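Local coordinates for protein pullulanase (Klebsiella oxytoca, PDB 2YOC) that probably hydrolyses the alpha-1,6-glucosidic branch linkages of pullulan and related glucans, as a secreted glycosyl hydrolase of the pullulanase type, at residues A163-H168 / Q265-G270; M349-P354 / I611-Y616; Y362-P367 / T605-K610. All coordinates share one frame; numbering follows the deposited sequence.

In the fold
Contacts 2 and 3 join the carbohydrate-binding module 48 region to an excursion of the catalytic barrel; contact 1 lies within the N2 sheet beside them. Contact 1 comes first along the chain and pairs strands 167-169 and 260-267 of that sheet. Contacts 2 and 3 follow, using neighbouring antiparallel strands 344-353 and 358-364; their other halves adjoin, running from just before helix 608-611 to just after it, between barrel strands 586-591 and 661-664. Contact 3 opens after contact 2 and closes before it. Centres of contacts 2 and 3 lie about 9 Å apart, those of 1 and 2 about 13 Å; contacts 1 and 2 touch, Ala-165 lying against Trp-614, so the excursion meets both beta domains.

Contact 1. Residues A163-H168 / Q265-G270; sequences ALAEAH and QVQTAG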
loop_
_atom_site.group_PDB
_atom_site.type_symbol
_atom_site.label_atom_id
_atom_site.label_comp_id
_atom_site.label_asym_id
_atom_site.label_seq_id
_atom_site.Cartn_x
_atom_site.Cartn_y
_atom_site.Cartn_z
ATOM N N ALA B 163 10.493 49.519 17.034
ATOM C CA ALA B 163 9.531 48.457 17.322
ATOM C C ALA B 163 10.062 47.098 16.876
ATOM O O ALA B 163 10.693 47.010 15.819
ATOM C CB ALA B 163 8.224 48.742 16.610
ATOM N N LEU B 164 9.769 46.033 17.666
ATOM C CA LEU B 164 10.163 44.626 17.408
ATOM C C LEU B 164 11.698 44.410 17.280
ATOM O O LEU B 164 12.462 45.343 17.518
ATOM C CB LEU B 164 9.394 44.012 16.200
ATOM C CG LEU B 164 7.893 44.326 16.063
ATOM C CD1 LEU B 164 7.457 44.278 14.624
ATOM C CD2 LEU B 164 7.056 43.396 16.883
ATOM N N ALA B 165 12.143 43.180 16.971
ATOM C CA ALA B 165 13.559 42.852 16.822
ATOM C C ALA B 165 13.741 42.078 15.506
ATOM O O ALA B 165 14.113 40.902 15.495
ATOM C CB ALA B 165 14.017 42.022 18.000
ATOM N N GLU B 166 13.417 42.754 14.394
ATOM C CA GLU B 166 13.386 42.202 13.045
ATOM C C GLU B 166 14.736 41.911 12.439
ATOM O O GLU B 166 14.822 41.002 11.621
ATOM C CB GLU B 166 12.581 43.124 12.102
ATOM C CG GLU B 166 11.128 43.363 12.493
ATOM C CD GLU B 166 10.493 44.530 11.760
ATOM O OE1 GLU B 166 10.720 44.668 10.535
ATOM O OE2 GLU B 166 9.792 45.329 12.425
ATOM N N ALA B 167 15.772 42.693 12.795
ATOM C CA ALA B 167 17.141 42.572 12.262
ATOM C C ALA B 167 18.036 41.553 13.020
ATOM O O ALA B 167 17.840 41.286 14.214
ATOM C CB ALA B 167 17.810 43.948 12.181
ATOM N N HIS B 168 19.007 40.975 12.297
ATOM C CA HIS B 168 19.861 39.908 12.792
ATOM C C HIS B 168 21.322 40.124 12.448
ATOM O O HIS B 168 21.723 39.946 11.292
ATOM C CB HIS B 168 19.391 38.551 12.181
ATOM C CG HIS B 168 18.055 38.083 12.667
ATOM N ND1 HIS B 168 17.921 36.910 13.358
ATOM C CD2 HIS B 168 16.829 38.655 12.541
ATOM C CE1 HIS B 168 16.631 36.803 13.643
ATOM N NE2 HIS B 168 15.940 37.842 13.183
ATOM N N GLN B 265 14.920 46.677 16.694
ATOM C CA GLN B 265 16.029 46.226 17.536
ATOM C C GLN B 265 16.783 45.104 16.813
ATOM O O GLN B 265 16.251 44.505 15.866
ATOM C CB GLN B 265 15.551 45.776 18.921
ATOM C CG GLN B 265 15.014 46.899 19.796
ATOM C CD GLN B 265 15.063 46.537 21.264
ATOM O OE1 GLN B 265 14.046 46.226 21.911
ATOM N NE2 GLN B 265 16.263 46.582 21.842
ATOM N N VAL B 266 18.042 44.853 17.217
ATOM C CA VAL B 266 18.886 43.856 16.549
ATOM C C VAL B 266 19.178 42.646 17.439
ATOM O O VAL B 266 19.580 42.796 18.598
ATOM C CB VAL B 266 20.194 44.512 16.004
ATOM C CG1 VAL B 266 21.024 43.529 15.177
ATOM C CG2 VAL B 266 19.906 45.778 15.205
ATOM N N GLN B 267 18.998 41.457 16.874
ATOM C CA GLN B 267 19.310 40.167 17.480
ATOM C C GLN B 267 20.782 39.881 17.126
ATOM O O GLN B 267 21.126 39.745 15.944
ATOM C CB GLN B 267 18.347 39.086 16.949
ATOM C CG GLN B 267 16.941 39.191 17.568
ATOM C CD GLN B 267 16.021 38.042 17.206
ATOM O OE1 GLN B 267 16.321 36.855 17.401
ATOM N NE2 GLN B 267 14.835 38.386 16.760
ATOM N N THR B 268 21.662 39.858 18.153
ATOM C CA THR B 268 23.123 39.748 17.986
ATOM C C THR B 268 23.800 38.409 18.290
ATOM O O THR B 268 25.036 38.352 18.211
ATOM C CB THR B 268 23.809 40.880 18.765
ATOM O OG1 THR B 268 23.433 40.793 20.138
ATOM C CG2 THR B 268 23.466 42.269 18.221
ATOM N N ALA B 269 23.038 37.331 18.606
ATOM C CA ALA B 269 23.685 36.046 18.941
ATOM C C ALA B 269 24.663 35.501 17.878
ATOM O O ALA B 269 25.717 34.975 18.228
ATOM C CB ALA B 269 22.653 34.996 19.316
ATOM N N GLY B 270 24.325 35.698 16.603
ATOM C CA GLY B 270 25.103 35.226 15.462
ATOM C C GLY B 270 26.472 35.841 15.435
ATOM O O GLY B 270 27.472 35.135 15.315
#
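Ala-167 faces Val-266, and His-168 faces Gln-267, as bridge partners on parallel strands, with the backbone N of Gln-267 bonded to Ala-167 O at 2.9 Å and, further back, Gln-265 N to Leu-164 O, also at 2.9 Å. Between these bonds the 163-168 chain departs from regular pairing, and a side chain takes over. Gln-267 sets CG beside its own backbone N (chi1 -75°) and runs on extended, which carries its amide back along the neighbouring chain to Ala-165. There NE2 donates to Ala-165 O at 2.9 Å; the donor lies in the carbonyl plane, while the acceptor sits 17° out of the amide plane. The same nitrogen also bonds to Asn-620 O. His-168 travels alongside Gln-267 in the same direction, its imidazole turned 41° from the amide plane and its CE1 at 3.8 Å from Gln-267 OE1. Gln-267 CB lies over one face of that ring, displaced toward the rim, and His-168 NE2 finds its polar partner in Glu-621 O. On the other face of the sheet the pair is apolar: Ala-167 CB meets Val-266 CG2 at 4.1 Å, and both side chains touch Leu-175 of the adjoining strand 174-176. Within the N2 sheet, strand 167-169 thus joins strand 260-267 to strand 174-176. With two carbonyl partners on NE2, the rotation of the Gln-267 amide is probably fixed, and this amide and His-168 tie their face of the pairing to Asn-620 O and Glu-621 O, a polar seam linking the N2 region to the barrel excursion.

Contact 2. Residues M349-P354 / I611-Y616; sequences MTVYHP and IVPWYY
His-353, its CG anti to the backbone N (chi1 -157°), lays one face against Pro-613, whose CB stands above the centre of the imidazole, 3.5 Å from its centroid and 5° off the normal. Beside it, Pro-354 CB makes a second CH-pi contact, 3.4 Å from the centroid of the six-membered ring of Trp-614, while Pro-354 CD touches Pro-613 CB at 3.6 Å. The two aromatic groups form an offset edge-to-face pair, the edge of His-353 toward the face of the five-membered ring of Trp-614, planes at 84°. Earlier in strand 344-353, Val-351 CG2 packs on Pro-613 CD at 4.0 Å, and the selenomethionine Met-349 sets its methyl CE 3.9 Å from Ile-611 CG2. In the second shell, Asp-609 bonds through OD1 to Trp-614 N and weakly through OD2 to His-353 NE2, and His-353 ND1 takes a bond from Gln-355 N. With no hydrogen bond between the segments, the end of strand 344-353 and the proline after it are joined to the excursion by CH-pi, edge-to-face and apolar contacts; the acceptor role of ND1 is consistent with a proton on NE2 that could point, in a weak bond, toward the Asp-609 carboxylate.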
loop_
_atom_site.group_PDB
_atom_site.type_symbol
_atom_site.label_atom_id
_atom_site.label_comp_id
_atom_site.label_asym_id
_atom_site.label_seq_id
_atom_site.Cartn_x
_atom_site.Cartn_y
_atom_site.Cartn_z
HETATM N N MSE B 349 27.046 42.659 37.382
HETATM C CA MSE B 349 26.996 42.994 35.970
HETATM C C MSE B 349 26.638 44.453 35.718
HETATM O O MSE B 349 25.915 45.082 36.497
HETATM C CB MSE B 349 25.920 42.158 35.287
HETATM C CG MSE B 349 26.015 40.666 35.544
HETATM SE SE MSE B 349 27.586 39.852 34.759
HETATM C CE MSE B 349 27.335 40.446 32.851
ATOM N N THR B 350 27.120 44.961 34.581
ATOM C CA THR B 350 26.787 46.248 33.985
ATOM C C THR B 350 26.636 45.869 32.519
ATOM O O THR B 350 27.644 45.659 31.830
ATOM C CB THR B 350 27.816 47.307 34.246
ATOM O OG1 THR B 350 27.888 47.503 35.654
ATOM C CG2 THR B 350 27.459 48.591 33.575
ATOM N N VAL B 351 25.376 45.677 32.078
ATOM C CA VAL B 351 25.104 45.171 30.752
ATOM C C VAL B 351 23.779 45.673 30.144
ATOM O O VAL B 351 22.764 45.761 30.827
ATOM C CB VAL B 351 25.228 43.614 30.779
ATOM C CG1 VAL B 351 24.288 42.978 31.812
ATOM C CG2 VAL B 351 25.083 42.986 29.394
ATOM N N TYR B 352 23.796 45.954 28.843
ATOM C CA TYR B 352 22.618 46.364 28.135
ATOM C C TYR B 352 21.730 45.134 27.873
ATOM O O TYR B 352 22.191 44.155 27.277
ATOM C CB TYR B 352 23.002 47.066 26.817
ATOM C CG TYR B 352 21.836 47.189 25.862
ATOM C CD1 TYR B 352 20.836 48.132 26.070
ATOM C CD2 TYR B 352 21.685 46.307 24.796
ATOM C CE1 TYR B 352 19.750 48.240 25.204
ATOM C CE2 TYR B 352 20.589 46.388 23.936
ATOM C CZ TYR B 352 19.620 47.356 24.142
ATOM O OH TYR B 352 18.536 47.425 23.288
ATOM N N HIS B 353 20.456 45.189 28.307
ATOM C CA HIS B 353 19.496 44.108 28.061
ATOM C C HIS B 353 18.509 44.592 27.016
ATOM O O HIS B 353 17.777 45.545 27.286
ATOM C CB HIS B 353 18.744 43.695 29.339
ATOM C CG HIS B 353 18.216 42.306 29.255
ATOM N ND1 HIS B 353 17.411 41.903 28.199
ATOM C CD2 HIS B 353 18.454 41.243 30.052
ATOM C CE1 HIS B 353 17.175 40.615 28.396
ATOM N NE2 HIS B 353 17.773 40.174 29.504
ATOM N N PRO B 354 18.423 43.940 25.836
ATOM C CA PRO B 354 17.488 44.416 24.804
ATOM C C PRO B 354 16.000 44.338 25.146
ATOM O O PRO B 354 15.220 45.086 24.554
ATOM C CB PRO B 354 17.857 43.583 23.579
ATOM C CG PRO B 354 19.221 43.026 23.871
ATOM C CD PRO B 354 19.210 42.798 25.341
ATOM N N ILE B 611 23.197 37.503 32.219
ATOM C CA ILE B 611 24.637 37.577 31.895
ATOM C C ILE B 611 24.924 37.883 30.424
ATOM O O ILE B 611 25.697 38.803 30.127
ATOM C CB ILE B 611 25.471 36.395 32.461
ATOM C CG1 ILE B 611 25.173 36.186 33.952
ATOM C CG2 ILE B 611 26.944 36.659 32.277
ATOM C CD1 ILE B 611 25.520 34.840 34.481
ATOM N N VAL B 612 24.352 37.097 29.508
ATOM C CA VAL B 612 24.513 37.334 28.063
ATOM C C VAL B 612 23.096 37.426 27.477
ATOM O O VAL B 612 22.583 36.421 26.933
ATOM C CB VAL B 612 25.470 36.370 27.260
ATOM C CG1 VAL B 612 25.790 36.944 25.876
ATOM C CG2 VAL B 612 26.767 36.080 28.014
ATOM N N PRO B 613 22.426 38.619 27.637
ATOM C CA PRO B 613 21.055 38.774 27.127
ATOM C C PRO B 613 20.927 38.462 25.656
ATOM O O PRO B 613 21.822 38.771 24.865
ATOM C CB PRO B 613 20.738 40.230 27.408
ATOM C CG PRO B 613 21.602 40.597 28.539
ATOM C CD PRO B 613 22.880 39.871 28.279
ATOM N N TRP B 614 19.830 37.768 25.315
ATOM C CA TRP B 614 19.455 37.364 23.959
ATOM C C TRP B 614 20.388 36.361 23.290
ATOM O O TRP B 614 20.273 36.107 22.083
ATOM C CB TRP B 614 19.113 38.583 23.088
ATOM C CG TRP B 614 17.785 39.202 23.423
ATOM C CD1 TRP B 614 16.994 38.927 24.504
ATOM C CD2 TRP B 614 17.055 40.142 22.621
ATOM N NE1 TRP B 614 15.820 39.637 24.428
ATOM C CE2 TRP B 614 15.832 40.399 23.287
ATOM C CE3 TRP B 614 17.327 40.816 21.406
ATOM C CZ2 TRP B 614 14.893 41.308 22.797
ATOM C CZ3 TRP B 614 16.383 41.701 20.906
ATOM C CH2 TRP B 614 15.186 41.945 21.599
ATOM N N TYR B 615 21.252 35.713 24.091
ATOM C CA TYR B 615 22.155 34.715 23.536
ATOM C C TYR B 615 21.708 33.308 23.820
ATOM O O TYR B 615 21.556 32.521 22.883
ATOM C CB TYR B 615 23.599 34.908 24.017
ATOM C CG TYR B 615 24.523 33.810 23.519
ATOM C CD1 TYR B 615 25.185 33.931 22.295
ATOM C CD2 TYR B 615 24.715 32.637 24.262
ATOM C CE1 TYR B 615 26.011 32.913 21.819
ATOM C CE2 TYR B 615 25.507 31.603 23.781
ATOM C CZ TYR B 615 26.171 31.755 22.569
ATOM O OH TYR B 615 26.956 30.742 22.091
ATOM N N TYR B 616 21.604 32.960 25.122
ATOM C CA TYR B 616 21.299 31.604 25.552
ATOM C C TYR B 616 19.882 31.128 25.229
ATOM O O TYR B 616 19.649 29.925 25.101
ATOM C CB TYR B 616 21.654 31.398 27.040
ATOM C CG TYR B 616 23.108 31.618 27.404
ATOM C CD1 TYR B 616 24.053 30.620 27.210
ATOM C CD2 TYR B 616 23.510 32.770 28.064
ATOM C CE1 TYR B 616 25.381 30.795 27.597
ATOM C CE2 TYR B 616 24.821 32.937 28.492
ATOM C CZ TYR B 616 25.762 31.953 28.242
ATOM O OH TYR B 616 27.057 32.122 28.675
#

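Contact 3. Residues Y362-P367 / T605-K610; sequences YEVTDP and TSVLDK
Tyr-362 holds CG between its backbone N and carbonyl carbon (chi1 38°), and Lys-610 places CG beside its own N (chi1 -78°), and with these settings the phenol and the lysine chain come together obliquely. The methylenes of Lys-610 run extended over one face of the tyrosine ring, CD lying 3.9 Å from the ring centroid and 9° off the normal, a CH-pi contact. Beyond CD the chain bends away from the ring, and NZ is taken up by two main-chain carbonyls, Ser-606 O at 2.8 Å and Asp-603 O. The phenol end reaches the backbone of the same residue: Tyr-362 OH donates to Lys-610 O at 2.7 Å, lying in the carbonyl plane on a lone pair. One lysine is therefore met twice by one tyrosine, at the aliphatic chain and at the carbonyl.

This is how strand 358-364 of the beta-rich module 48 region and the residues after it dock on the short helix 608-611 and on Val-607 just before it, in the excursion following the third strand of the (beta/alpha)8 barrel. The next side chain on the same side of the strand, Val-364, divides its branches between two partners: CG1 meets Val-607 CG1 at 3.8 Å, while CG2 touches Lys-610 CB at 3.9 Å. Val-607 also lies across Thr-365 at about a right angle, its CG1 3.7 Å from Thr-365 OG1; that hydroxyl is hydrogen-bonded to His-551 NE2. Past the end of the strand, Pro-367 presents CB to Leu-608 CD2 at 3.5 Å, and both of these residues rest on Leu-645 of helix 640-655, where Phe-642 also packs against Leu-608.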
loop_
_atom_site.group_PDB
_atom_site.type_symbol
_atom_site.label_atom_id
_atom_site.label_comp_id
_atom_site.label_asym_id
_atom_site.label_seq_id
_atom_site.Cartn_x
_atom_site.Cartn_y
_atom_site.Cartn_z
ATOM N N TYR B 362 22.953 44.594 38.022
ATOM C CA TYR B 362 22.516 43.563 38.955
ATOM C C TYR B 362 23.621 42.566 39.323
ATOM O O TYR B 362 24.608 42.420 38.594
ATOM C CB TYR B 362 21.267 42.811 38.435
ATOM C CG TYR B 362 21.196 42.528 36.942
ATOM C CD1 TYR B 362 22.290 42.011 36.253
ATOM C CD2 TYR B 362 19.999 42.664 36.243
ATOM C CE1 TYR B 362 22.219 41.722 34.894
ATOM C CE2 TYR B 362 19.923 42.397 34.880
ATOM C CZ TYR B 362 21.039 41.938 34.209
ATOM O OH TYR B 362 20.961 41.636 32.877
ATOM N N GLU B 363 23.439 41.874 40.451
ATOM C CA GLU B 363 24.329 40.815 40.889
ATOM C C GLU B 363 23.632 39.521 40.551
ATOM O O GLU B 363 22.466 39.330 40.904
ATOM C CB GLU B 363 24.612 40.898 42.374
ATOM C CG GLU B 363 25.590 41.997 42.722
ATOM C CD GLU B 363 25.974 41.966 44.180
ATOM O OE1 GLU B 363 26.026 40.851 44.751
ATOM O OE2 GLU B 363 26.192 43.055 44.762
ATOM N N VAL B 364 24.341 38.660 39.799
ATOM C CA VAL B 364 23.854 37.385 39.264
ATOM C C VAL B 364 24.729 36.252 39.803
ATOM O O VAL B 364 25.921 36.453 40.011
ATOM C CB VAL B 364 23.889 37.429 37.697
ATOM C CG1 VAL B 364 23.130 36.257 37.064
ATOM C CG2 VAL B 364 23.335 38.741 37.165
ATOM N N THR B 365 24.139 35.061 39.989
ATOM C CA THR B 365 24.870 33.858 40.396
ATOM C C THR B 365 25.603 33.290 39.163
ATOM O O THR B 365 25.295 33.681 38.034
ATOM C CB THR B 365 23.934 32.828 41.061
ATOM O OG1 THR B 365 22.705 32.718 40.329
ATOM C CG2 THR B 365 23.664 33.149 42.508
ATOM N N ASP B 366 26.574 32.398 39.368
ATOM C CA ASP B 366 27.343 31.824 38.268
ATOM C C ASP B 366 26.523 30.765 37.530
ATOM O O ASP B 366 26.007 29.856 38.189
ATOM C CB ASP B 366 28.609 31.148 38.829
ATOM C CG ASP B 366 29.825 31.097 37.920
ATOM O OD1 ASP B 366 29.657 30.839 36.702
ATOM O OD2 ASP B 366 30.940 31.274 38.429
ATOM N N PRO B 367 26.457 30.783 36.180
ATOM C CA PRO B 367 25.796 29.663 35.480
ATOM C C PRO B 367 26.599 28.355 35.656
ATOM O O PRO B 367 26.057 27.251 35.578
ATOM C CB PRO B 367 25.810 30.086 34.008
ATOM C CG PRO B 367 26.451 31.398 33.940
ATOM C CD PRO B 367 27.072 31.740 35.242
ATOM N N THR B 605 14.933 33.893 38.924
ATOM C CA THR B 605 15.515 32.684 38.370
ATOM C C THR B 605 16.186 32.839 36.999
ATOM O O THR B 605 16.727 31.862 36.471
ATOM C CB THR B 605 14.570 31.493 38.501
ATOM O OG1 THR B 605 13.600 31.573 37.457
ATOM C CG2 THR B 605 13.902 31.418 39.851
ATOM N N SER B 606 16.175 34.051 36.426
ATOM C CA SER B 606 16.896 34.298 35.182
ATOM C C SER B 606 18.376 34.457 35.584
ATOM O O SER B 606 18.718 35.322 36.421
ATOM C CB SER B 606 16.396 35.560 34.492
ATOM O OG SER B 606 17.232 35.868 33.387
ATOM N N VAL B 607 19.238 33.554 35.081
ATOM C CA VAL B 607 20.670 33.610 35.388
ATOM C C VAL B 607 21.394 33.861 34.062
ATOM O O VAL B 607 21.968 34.934 33.861
ATOM C CB VAL B 607 21.192 32.369 36.183
ATOM C CG1 VAL B 607 22.649 32.549 36.584
ATOM C CG2 VAL B 607 20.337 32.072 37.420
ATOM N N LEU B 608 21.236 32.940 33.119
ATOM C CA LEU B 608 21.839 33.014 31.786
ATOM C C LEU B 608 21.443 34.252 30.971
ATOM O O LEU B 608 22.309 34.859 30.336
ATOM C CB LEU B 608 21.567 31.728 30.984
ATOM C CG LEU B 608 22.285 30.492 31.466
ATOM C CD1 LEU B 608 21.711 29.270 30.835
ATOM C CD2 LEU B 608 23.792 30.607 31.233
ATOM N N ASP B 609 20.144 34.627 30.985
ATOM C CA ASP B 609 19.706 35.792 30.220
ATOM C C ASP B 609 20.053 37.145 30.879
ATOM O O ASP B 609 19.947 38.192 30.235
ATOM C CB ASP B 609 18.235 35.687 29.795
ATOM C CG ASP B 609 17.896 36.574 28.602
ATOM O OD1 ASP B 609 18.596 36.468 27.550
ATOM O OD2 ASP B 609 16.967 37.418 28.732
ATOM N N LYS B 610 20.493 37.126 32.146
ATOM C CA LYS B 610 20.929 38.346 32.801
ATOM C C LYS B 610 22.402 38.598 32.440
ATOM O O LYS B 610 22.806 39.759 32.346
ATOM C CB LYS B 610 20.771 38.259 34.321
ATOM C CG LYS B 610 19.356 38.451 34.836
ATOM C CD LYS B 610 19.457 38.786 36.299
ATOM C CE LYS B 610 18.141 38.782 37.026
ATOM N NZ LYS B 610 18.016 37.580 37.891
#